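Local coordinates for protein MgGH51 (Meripilus giganteus, PDB 6ZPV) that probably hydrolyses terminal alpha-L-arabinofuranosyl residues from arabinose-containing glycans, as a fungal family GH51 glycosidase, at residues Arg226-Glu234 against Phe345-Phe353; Asp314-Asp322 against Arg332-Leu343. All coordinates share one frame; numbering follows the deposited sequence.

Contact 1: Arg226-Glu234 against Phe345-Phe353; sequences RFPGGNNLE and FVEVGNEDF
The side chains of Asn350 and Arg226 both leave with CG opposite the backbone N (chi1 -180° for Asn350), and the arginine then runs extended to NE, which carries its guanidinium to the Asn350 amide. Asn350 OD1 is shared by two weak hydrogen bonds, from Arg226 NH2 at 2.8 Å and from Gly230 N at 3.0 Å. The opposite branch of the amide is held more strictly: ND2 donates to Glu234 OE2 over 3.0 Å with an N-H...O angle of 171°. The acceptor lies in the amide plane, yet the N-H arrives from above the carboxylate, the two planes being 74° apart. Held at both ends, though weakly at OD1, the amide probably keeps this rotation.

Strands 224-227 and 345-348 are the second and fourth of the parallel (beta/alpha)8 barrel, separated by strand 284-289, in keeping with the 8.7 Å between Arg226 CA and Glu347 CA. Side chains therefore bridge the gap at the C-terminal mouth of the barrel, where (beta/alpha)8 glycosidases carry their active site. Arg226 NE makes a salt bridge with Glu347 OE1 at 2.9 Å, from the syn side but tilted out of the carboxylate plane, while NH1 turns to a second carboxylate, Glu429. A bridging water accepts from Arg226 NH2 and donates to Gly229 O and Gly349 O. Beyond the strand ends, Leu233 CD2 packs 3.9 Å from Gly349 C, and two waters bridge Asn231 OD1 and Glu351 OE1, whose partner oxygen OE2 is hydrogen-bonded to His400.

Contact 2: Asp314-Asp322 against Arg332-Leu343; sequences DQINFVIGD and RASLGHPEPFTL
Phe318 offers one ring face to Arg332, whose CB sits 4.0 Å from the ring centroid and 21° off its normal, a CH-pi contact; Leu335 CD1 comes in at the ring edge, 4.2 Å from Phe318 CE1. Beyond CB the arginine bends at chi3 (62°), turning its guanidinium steeply against the ring and onto carbonyls at and just beyond the C-terminal end of helix 306-320. NH1 donates to Phe318 O at 2.9 Å, nearly straight at 172° but from above the carbonyl plane. NH1 and NH2 together grip Gly321 O end-on, with NH2 2.9 Å from that oxygen.

The guanidinium thus closes the C-terminal end of the helix, Gly321 being the first residue to leave helical geometry, and its positive charge there probably suits the helix dipole. It also ties down the chain beyond helix 327-334, which finishes in a Schellman motif with Gly336 as C-prime residue: NE donates to His337 O and NH2 to Pro338 O. An alanine in place of Arg332 would strip away these donors and is likely to leave the carbonyls of Phe318, Gly321, His337 and Pro338 without their shared mate. Further along, Phe341 N donates a hydrogen bond to Val319 O at 3.0 Å. Val319 CG1 lies 3.9 Å from Phe341 CB, and Ile320 CG2 packs crosswise on Leu343 CB at 3.6 Å, just before strand 345-348 begins.

Overall arrangement
Both contacts belong to the (beta/alpha)8 barrel, their centres about 21 Å apart. Along the chain, 226-234 comes first, then both segments of contact 2, and finally 345-353. Helix 306-320 lies on the crossover from strand 284-289 to strand 345-348, and contact 2 joins the end of that helix to the chain leading into strand 345-348; contact 1 gathers the loops leaving strands 224-227 and 345-348. The contacts thus lie toward opposite ends of strand 345-348, and touch where Val346 CG2 is 4.1 Å from Ile316 CD1. A glycerol, probably from the crystallisation liquor, lies about 5 Å from the Asn231 side chain and may mark a pocket there, whereas contact 2 is structural packing in the outer layer.

Contact 1: Arg226-Glu234 against Phe345-Phe353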
loop_
_atom_site.group_PDB
_atom_site.type_symbol
_atom_site.label_atom_id
_atom_site.label_comp_id
_atom_site.label_asym_id
_atom_site.label_seq_id
_atom_site.Cartn_x
_atom_site.Cartn_y
_atom_site.Cartn_z
ATOM N N ARG A 226 -1.169 -7.206 3.799
ATOM C CA ARG A 226 -1.053 -8.199 2.697
ATOM C C ARG A 226 -0.199 -7.577 1.594
ATOM O O ARG A 226 -0.457 -6.420 1.168
ATOM C CB ARG A 226 -2.443 -8.566 2.167
ATOM C CG ARG A 226 -2.426 -9.622 1.102
ATOM C CD ARG A 226 -3.698 -9.627 0.263
ATOM N NE ARG A 226 -3.674 -10.622 -0.809
ATOM C CZ ARG A 226 -4.272 -10.470 -1.993
ATOM N NH1 ARG A 226 -5.071 -9.416 -2.214
ATOM N NH2 ARG A 226 -4.041 -11.354 -2.950
ATOM N N PHE A 227 0.831 -8.270 1.107
ATOM C CA PHE A 227 1.779 -7.679 0.145
ATOM C C PHE A 227 2.582 -8.799 -0.464
ATOM O O PHE A 227 2.660 -9.896 0.136
ATOM C CB PHE A 227 2.697 -6.680 0.858
ATOM C CG PHE A 227 3.860 -7.307 1.593
ATOM C CD1 PHE A 227 3.654 -8.086 2.695
ATOM C CD2 PHE A 227 5.137 -7.203 1.057
ATOM C CE1 PHE A 227 4.705 -8.755 3.282
ATOM C CE2 PHE A 227 6.180 -7.863 1.652
ATOM C CZ PHE A 227 5.970 -8.665 2.754
ATOM N N PRO A 228 3.301 -8.608 -1.590
ATOM C CA PRO A 228 3.361 -7.391 -2.413
ATOM C C PRO A 228 2.318 -7.348 -3.521
ATOM O O PRO A 228 2.350 -6.437 -4.372
ATOM C CB PRO A 228 4.769 -7.440 -2.982
ATOM C CG PRO A 228 4.983 -8.921 -3.204
ATOM C CD PRO A 228 4.354 -9.555 -1.981
ATOM N N GLY A 229 1.363 -8.270 -3.518
ATOM C CA GLY A 229 0.233 -8.210 -4.423
ATOM C C GLY A 229 -0.604 -9.449 -4.273
ATOM O O GLY A 229 -0.239 -10.371 -3.535
ATOM N N GLY A 230 -1.787 -9.488 -4.933
ATOM C CA GLY A 230 -2.200 -8.550 -5.948
ATOM C C GLY A 230 -1.532 -8.879 -7.298
ATOM O O GLY A 230 -0.517 -9.561 -7.372
ATOM N N ASN A 231 -2.073 -8.235 -8.356
ATOM C CA ASN A 231 -1.533 -8.458 -9.693
ATOM C C ASN A 231 -0.062 -8.103 -9.778
ATOM O O ASN A 231 0.681 -8.736 -10.549
ATOM C CB ASN A 231 -2.282 -7.645 -10.721
ATOM C CG ASN A 231 -3.611 -8.223 -11.132
ATOM O OD1 ASN A 231 -4.074 -9.210 -10.529
ATOM N ND2 ASN A 231 -4.206 -7.712 -12.198
ATOM N N ASN A 232 0.399 -7.093 -9.035
ATOM C CA ASN A 232 1.810 -6.657 -9.160
ATOM C C ASN A 232 2.804 -7.726 -8.706
ATOM O O ASN A 232 3.991 -7.605 -9.001
ATOM C CB ASN A 232 2.060 -5.367 -8.387
ATOM C CG ASN A 232 3.141 -4.501 -8.994
ATOM O OD1 ASN A 232 3.089 -4.217 -10.209
ATOM N ND2 ASN A 232 4.134 -4.136 -8.188
ATOM N N LEU A 233 2.363 -8.770 -8.000
ATOM C CA LEU A 233 3.226 -9.926 -7.701
ATOM C C LEU A 233 3.570 -10.710 -8.950
ATOM O O LEU A 233 4.652 -11.325 -9.049
ATOM C CB LEU A 233 2.436 -10.861 -6.753
ATOM C CG LEU A 233 3.066 -12.223 -6.405
ATOM C CD1 LEU A 233 4.248 -12.069 -5.449
ATOM C CD2 LEU A 233 2.003 -13.126 -5.801
ATOM N N GLU A 234 2.592 -10.848 -9.858
ATOM C CA GLU A 234 2.565 -11.913 -10.846
ATOM C C GLU A 234 3.497 -11.703 -12.028
ATOM O O GLU A 234 3.995 -12.704 -12.603
ATOM C CB GLU A 234 1.140 -12.179 -11.304
ATOM C CG GLU A 234 0.285 -12.825 -10.209
ATOM C CD GLU A 234 -1.163 -12.906 -10.595
ATOM O OE1 GLU A 234 -1.547 -14.021 -11.175
ATOM O OE2 GLU A 234 -1.937 -11.960 -10.358
ATOM N N PHE A 345 1.419 -16.142 8.145
ATOM C CA PHE A 345 0.512 -16.373 7.001
ATOM C C PHE A 345 1.294 -16.109 5.692
ATOM O O PHE A 345 1.866 -15.037 5.546
ATOM C CB PHE A 345 -0.655 -15.383 7.060
ATOM C CG PHE A 345 -1.502 -15.441 8.302
ATOM C CD1 PHE A 345 -2.324 -16.516 8.550
ATOM C CD2 PHE A 345 -1.374 -14.466 9.252
ATOM C CE1 PHE A 345 -3.079 -16.556 9.711
ATOM C CE2 PHE A 345 -2.088 -14.560 10.447
ATOM C CZ PHE A 345 -2.953 -15.585 10.665
ATOM N N VAL A 346 1.200 -17.058 4.773
ATOM C CA VAL A 346 1.774 -16.928 3.439
ATOM C C VAL A 346 0.699 -17.262 2.415
ATOM O O VAL A 346 0.012 -18.313 2.560
ATOM C CB VAL A 346 3.049 -17.776 3.227
ATOM C CG1 VAL A 346 3.413 -17.891 1.762
ATOM C CG2 VAL A 346 4.176 -17.222 4.078
ATOM N N GLU A 347 0.550 -16.390 1.418
ATOM C CA GLU A 347 -0.442 -16.607 0.358
ATOM C C GLU A 347 0.260 -17.154 -0.885
ATOM O O GLU A 347 1.306 -16.629 -1.308
ATOM C CB GLU A 347 -1.185 -15.282 0.076
ATOM C CG GLU A 347 -2.327 -15.426 -0.913
ATOM C CD GLU A 347 -3.341 -14.310 -0.861
ATOM O OE1 GLU A 347 -3.175 -13.387 -0.053
ATOM O OE2 GLU A 347 -4.340 -14.399 -1.679
ATOM N N VAL A 348 -0.312 -18.215 -1.472
ATOM C CA VAL A 348 0.364 -18.938 -2.565
ATOM C C VAL A 348 -0.205 -18.399 -3.882
ATOM O O VAL A 348 -1.287 -18.841 -4.349
ATOM C CB VAL A 348 0.198 -20.447 -2.374
ATOM C CG1 VAL A 348 0.851 -21.216 -3.522
ATOM C CG2 VAL A 348 0.768 -20.861 -1.029
ATOM N N GLY A 349 0.501 -17.451 -4.494
ATOM C CA GLY A 349 0.041 -16.852 -5.745
ATOM C C GLY A 349 -0.908 -15.674 -5.516
ATOM O O GLY A 349 -1.011 -15.151 -4.396
ATOM N N ASN A 350 -1.551 -15.272 -6.605
ATOM C CA ASN A 350 -2.611 -14.238 -6.554
ATOM C C ASN A 350 -3.662 -14.646 -7.575
ATOM O O ASN A 350 -3.362 -14.879 -8.764
ATOM C CB ASN A 350 -2.091 -12.854 -6.917
ATOM C CG ASN A 350 -3.188 -11.817 -6.851
ATOM O OD1 ASN A 350 -3.733 -11.596 -5.761
ATOM N ND2 ASN A 350 -3.562 -11.215 -7.987
ATOM N N GLU A 351 -4.926 -14.714 -7.102
ATOM C CA GLU A 351 -6.065 -14.897 -8.043
ATOM C C GLU A 351 -5.788 -16.063 -8.990
ATOM O O GLU A 351 -6.047 -15.977 -10.202
ATOM C CB GLU A 351 -6.435 -13.615 -8.768
ATOM C CG GLU A 351 -6.950 -12.529 -7.820
ATOM C CD GLU A 351 -7.761 -11.440 -8.476
ATOM O OE1 GLU A 351 -7.560 -11.189 -9.708
ATOM O OE2 GLU A 351 -8.595 -10.820 -7.752
ATOM N N ASP A 352 -5.459 -17.228 -8.410
ATOM C CA ASP A 352 -5.199 -18.424 -9.248
ATOM C C ASP A 352 -6.501 -19.065 -9.730
ATOM O O ASP A 352 -6.437 -20.002 -10.507
ATOM C CB ASP A 352 -4.271 -19.401 -8.550
ATOM C CG ASP A 352 -2.875 -18.804 -8.455
ATOM O OD1 ASP A 352 -2.111 -18.915 -9.463
ATOM O OD2 ASP A 352 -2.547 -18.189 -7.420
ATOM N N PHE A 353 -7.676 -18.507 -9.322
ATOM C CA PHE A 353 -8.912 -18.893 -10.003
ATOM C C PHE A 353 -8.853 -18.626 -11.486
ATOM O O PHE A 353 -9.606 -19.236 -12.262
ATOM C CB PHE A 353 -10.142 -18.256 -9.346
ATOM C CG PHE A 353 -10.132 -16.771 -9.244
ATOM C CD1 PHE A 353 -10.465 -15.987 -10.338
ATOM C CD2 PHE A 353 -9.789 -16.140 -8.057
ATOM C CE1 PHE A 353 -10.490 -14.600 -10.264
ATOM C CE2 PHE A 353 -9.824 -14.744 -7.960
ATOM C CZ PHE A 353 -10.155 -13.979 -9.068
HETATM O O HOH W 1 -1.629 -12.800 -3.002
HETATM O O HOH W 2 -5.372 -11.550 -11.368
HETATM O O HOH W 3 -6.806 -8.515 -9.950
HETATM O O HOH W 4 -4.131 -14.079 -11.692
#

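Contact 2: Asp314-Asp322 against Arg332-Leu343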
loop_
_atom_site.group_PDB
_atom_site.type_symbol
_atom_site.label_atom_id
_atom_site.label_comp_id
_atom_site.label_asym_id
_atom_site.label_seq_id
_atom_site.Cartn_x
_atom_site.Cartn_y
_atom_site.Cartn_z
ATOM N N ASP A 314 13.563 -19.298 0.051
ATOM C CA ASP A 314 14.559 -18.257 0.324
ATOM C C ASP A 314 13.884 -16.987 0.837
ATOM O O ASP A 314 14.352 -16.384 1.813
ATOM C CB ASP A 314 15.353 -17.949 -0.945
ATOM C CG ASP A 314 16.234 -19.044 -1.497
ATOM O OD1 ASP A 314 16.527 -20.014 -0.771
ATOM O OD2 ASP A 314 16.582 -18.913 -2.704
ATOM N N GLN A 315 12.795 -16.576 0.184
ATOM C CA GLN A 315 12.047 -15.379 0.603
ATOM C C GLN A 315 11.585 -15.471 2.061
ATOM O O GLN A 315 11.728 -14.537 2.830
ATOM C CB GLN A 315 10.853 -15.229 -0.363
ATOM C CG GLN A 315 9.984 -14.010 -0.083
ATOM C CD GLN A 315 8.820 -13.925 -1.045
ATOM O OE1 GLN A 315 8.911 -14.389 -2.190
ATOM N NE2 GLN A 315 7.699 -13.301 -0.591
ATOM N N ILE A 316 11.023 -16.622 2.397
ATOM C CA ILE A 316 10.545 -16.837 3.772
ATOM C C ILE A 316 11.721 -16.886 4.755
ATOM O O ILE A 316 11.659 -16.275 5.846
ATOM C CB ILE A 316 9.640 -18.067 3.850
ATOM C CG1 ILE A 316 8.368 -17.861 3.026
ATOM C CG2 ILE A 316 9.339 -18.411 5.311
ATOM C CD1 ILE A 316 7.570 -19.115 2.740
ATOM N N ASN A 317 12.817 -17.540 4.374
ATOM C CA ASN A 317 13.999 -17.555 5.260
ATOM C C ASN A 317 14.536 -16.153 5.495
ATOM O O ASN A 317 15.016 -15.856 6.587
ATOM C CB ASN A 317 15.094 -18.479 4.700
ATOM C CG ASN A 317 14.863 -19.942 5.046
ATOM O OD1 ASN A 317 14.207 -20.205 6.061
ATOM N ND2 ASN A 317 15.433 -20.819 4.205
ATOM N N PHE A 318 14.493 -15.266 4.514
ATOM C CA PHE A 318 14.906 -13.883 4.737
ATOM C C PHE A 318 14.092 -13.315 5.910
ATOM O O PHE A 318 14.642 -12.557 6.742
ATOM C CB PHE A 318 14.735 -13.023 3.484
ATOM C CG PHE A 318 15.208 -11.606 3.695
ATOM C CD1 PHE A 318 16.547 -11.292 3.603
ATOM C CD2 PHE A 318 14.320 -10.584 4.050
ATOM C CE1 PHE A 318 17.015 -10.014 3.786
ATOM C CE2 PHE A 318 14.787 -9.280 4.222
ATOM C CZ PHE A 318 16.135 -9.007 4.095
ATOM N N VAL A 319 12.795 -13.563 5.954
ATOM C CA VAL A 319 11.880 -12.998 6.968
ATOM C C VAL A 319 12.162 -13.598 8.337
ATOM O O VAL A 319 12.256 -12.847 9.339
ATOM C CB VAL A 319 10.414 -13.163 6.546
ATOM C CG1 VAL A 319 9.532 -12.477 7.568
ATOM C CG2 VAL A 319 10.142 -12.628 5.150
ATOM N N ILE A 320 12.226 -14.949 8.429
ATOM C CA ILE A 320 12.137 -15.658 9.735
ATOM C C ILE A 320 13.311 -16.576 10.050
ATOM O O ILE A 320 13.363 -17.091 11.172
ATOM C CB ILE A 320 10.842 -16.465 9.858
ATOM C CG1 ILE A 320 10.796 -17.684 8.919
ATOM C CG2 ILE A 320 9.636 -15.586 9.711
ATOM C CD1 ILE A 320 9.597 -18.546 9.160
ATOM N N GLY A 321 14.179 -16.857 9.090
ATOM C CA GLY A 321 15.140 -17.954 9.340
ATOM C C GLY A 321 16.197 -17.569 10.346
ATOM O O GLY A 321 16.515 -16.393 10.518
ATOM N N ASP A 322 16.793 -18.577 10.944
ATOM C CA ASP A 322 17.996 -18.416 11.791
ATOM C C ASP A 322 19.143 -18.009 10.888
ATOM O O ASP A 322 19.459 -18.746 9.951
ATOM C CB ASP A 322 18.238 -19.750 12.454
ATOM C CG ASP A 322 19.459 -19.831 13.354
ATOM O OD1 ASP A 322 20.318 -18.947 13.299
ATOM O OD2 ASP A 322 19.529 -20.808 14.117
ATOM N N ARG A 332 19.598 -10.980 6.027
ATOM C CA ARG A 332 18.785 -10.137 6.891
ATOM C C ARG A 332 19.649 -9.627 8.048
ATOM O O ARG A 332 19.601 -8.428 8.413
ATOM C CB ARG A 332 17.562 -10.893 7.412
ATOM C CG ARG A 332 16.645 -10.031 8.272
ATOM C CD ARG A 332 15.638 -10.797 9.132
ATOM N NE ARG A 332 16.290 -11.661 10.103
ATOM C CZ ARG A 332 16.272 -12.990 10.131
ATOM N NH1 ARG A 332 15.766 -13.683 9.130
ATOM N NH2 ARG A 332 16.757 -13.625 11.167
ATOM N N ALA A 333 20.392 -10.494 8.697
ATOM C CA ALA A 333 21.273 -10.094 9.796
ATOM C C ALA A 333 22.282 -9.051 9.292
ATOM O O ALA A 333 22.552 -8.072 10.029
ATOM C CB ALA A 333 21.933 -11.340 10.411
ATOM N N SER A 334 22.933 -9.305 8.176
ATOM C CA SER A 334 23.956 -8.405 7.636
ATOM C C SER A 334 23.411 -6.995 7.387
ATOM O O SER A 334 24.180 -6.028 7.417
ATOM C CB SER A 334 24.553 -8.984 6.348
ATOM O OG SER A 334 23.792 -8.708 5.200
ATOM N N LEU A 335 22.122 -6.913 7.082
ATOM C CA LEU A 335 21.431 -5.652 6.821
ATOM C C LEU A 335 20.881 -5.019 8.100
ATOM O O LEU A 335 20.180 -3.994 8.008
ATOM C CB LEU A 335 20.327 -5.912 5.795
ATOM C CG LEU A 335 20.841 -6.290 4.401
ATOM C CD1 LEU A 335 19.705 -6.830 3.520
ATOM C CD2 LEU A 335 21.511 -5.124 3.713
ATOM N N GLY A 336 21.252 -5.530 9.255
ATOM C CA GLY A 336 20.987 -4.846 10.517
ATOM C C GLY A 336 19.843 -5.393 11.335
ATOM O O GLY A 336 19.529 -4.792 12.361
ATOM N N HIS A 337 19.225 -6.506 10.919
ATOM C CA HIS A 337 18.057 -7.040 11.656
ATOM C C HIS A 337 18.198 -8.532 11.897
ATOM O O HIS A 337 17.417 -9.324 11.362
ATOM C CB HIS A 337 16.760 -6.688 10.896
ATOM C CG HIS A 337 15.557 -6.734 11.761
ATOM N ND1 HIS A 337 15.036 -7.909 12.280
ATOM C CD2 HIS A 337 14.764 -5.727 12.240
ATOM C CE1 HIS A 337 13.955 -7.624 12.993
ATOM N NE2 HIS A 337 13.804 -6.308 13.014
ATOM N N PRO A 338 19.152 -8.935 12.754
ATOM C CA PRO A 338 19.314 -10.356 12.993
ATOM C C PRO A 338 18.096 -11.071 13.594
ATOM O O PRO A 338 17.957 -12.280 13.412
ATOM C CB PRO A 338 20.560 -10.358 13.940
ATOM C CG PRO A 338 20.528 -9.020 14.564
ATOM C CD PRO A 338 20.146 -8.087 13.438
ATOM N N GLU A 339 17.271 -10.379 14.381
ATOM C CA GLU A 339 16.075 -11.042 14.947
ATOM C C GLU A 339 15.132 -11.385 13.789
ATOM O O GLU A 339 14.964 -10.594 12.854
ATOM C CB GLU A 339 15.356 -10.120 15.947
ATOM C CG GLU A 339 16.163 -9.875 17.196
ATOM C CD GLU A 339 16.544 -11.128 17.950
ATOM O OE1 GLU A 339 15.746 -12.045 17.986
ATOM O OE2 GLU A 339 17.656 -11.144 18.508
ATOM N N PRO A 340 14.426 -12.523 13.851
ATOM C CA PRO A 340 13.372 -12.807 12.882
ATOM C C PRO A 340 12.245 -11.792 13.007
ATOM O O PRO A 340 11.916 -11.378 14.134
ATOM C CB PRO A 340 12.943 -14.216 13.201
ATOM C CG PRO A 340 13.244 -14.314 14.697
ATOM C CD PRO A 340 14.572 -13.593 14.877
ATOM N N PHE A 341 11.571 -11.563 11.912
ATOM C CA PHE A 341 10.287 -10.832 11.924
ATOM C C PHE A 341 9.135 -11.809 12.171
ATOM O O PHE A 341 9.311 -12.996 11.946
ATOM C CB PHE A 341 10.103 -10.097 10.586
ATOM C CG PHE A 341 11.021 -8.920 10.363
ATOM C CD1 PHE A 341 10.690 -7.652 10.814
ATOM C CD2 PHE A 341 12.206 -9.098 9.659
ATOM C CE1 PHE A 341 11.503 -6.564 10.556
ATOM C CE2 PHE A 341 13.007 -8.000 9.382
ATOM C CZ PHE A 341 12.653 -6.760 9.852
ATOM N N THR A 342 7.990 -11.282 12.557
ATOM C CA THR A 342 6.764 -12.067 12.664
ATOM C C THR A 342 6.338 -12.533 11.248
ATOM O O THR A 342 6.308 -11.684 10.329
ATOM C CB THR A 342 5.614 -11.220 13.256
ATOM O OG1 THR A 342 6.018 -10.815 14.555
ATOM C CG2 THR A 342 4.307 -11.967 13.285
ATOM N N LEU A 343 5.945 -13.803 11.113
ATOM C CA LEU A 343 5.295 -14.257 9.847
ATOM C C LEU A 343 4.471 -15.502 10.168
ATOM O O LEU A 343 5.017 -16.562 10.426
ATOM C CB LEU A 343 6.317 -14.575 8.761
ATOM C CG LEU A 343 5.748 -15.081 7.462
ATOM C CD1 LEU A 343 4.923 -14.050 6.726
ATOM C CD2 LEU A 343 6.859 -15.613 6.556
#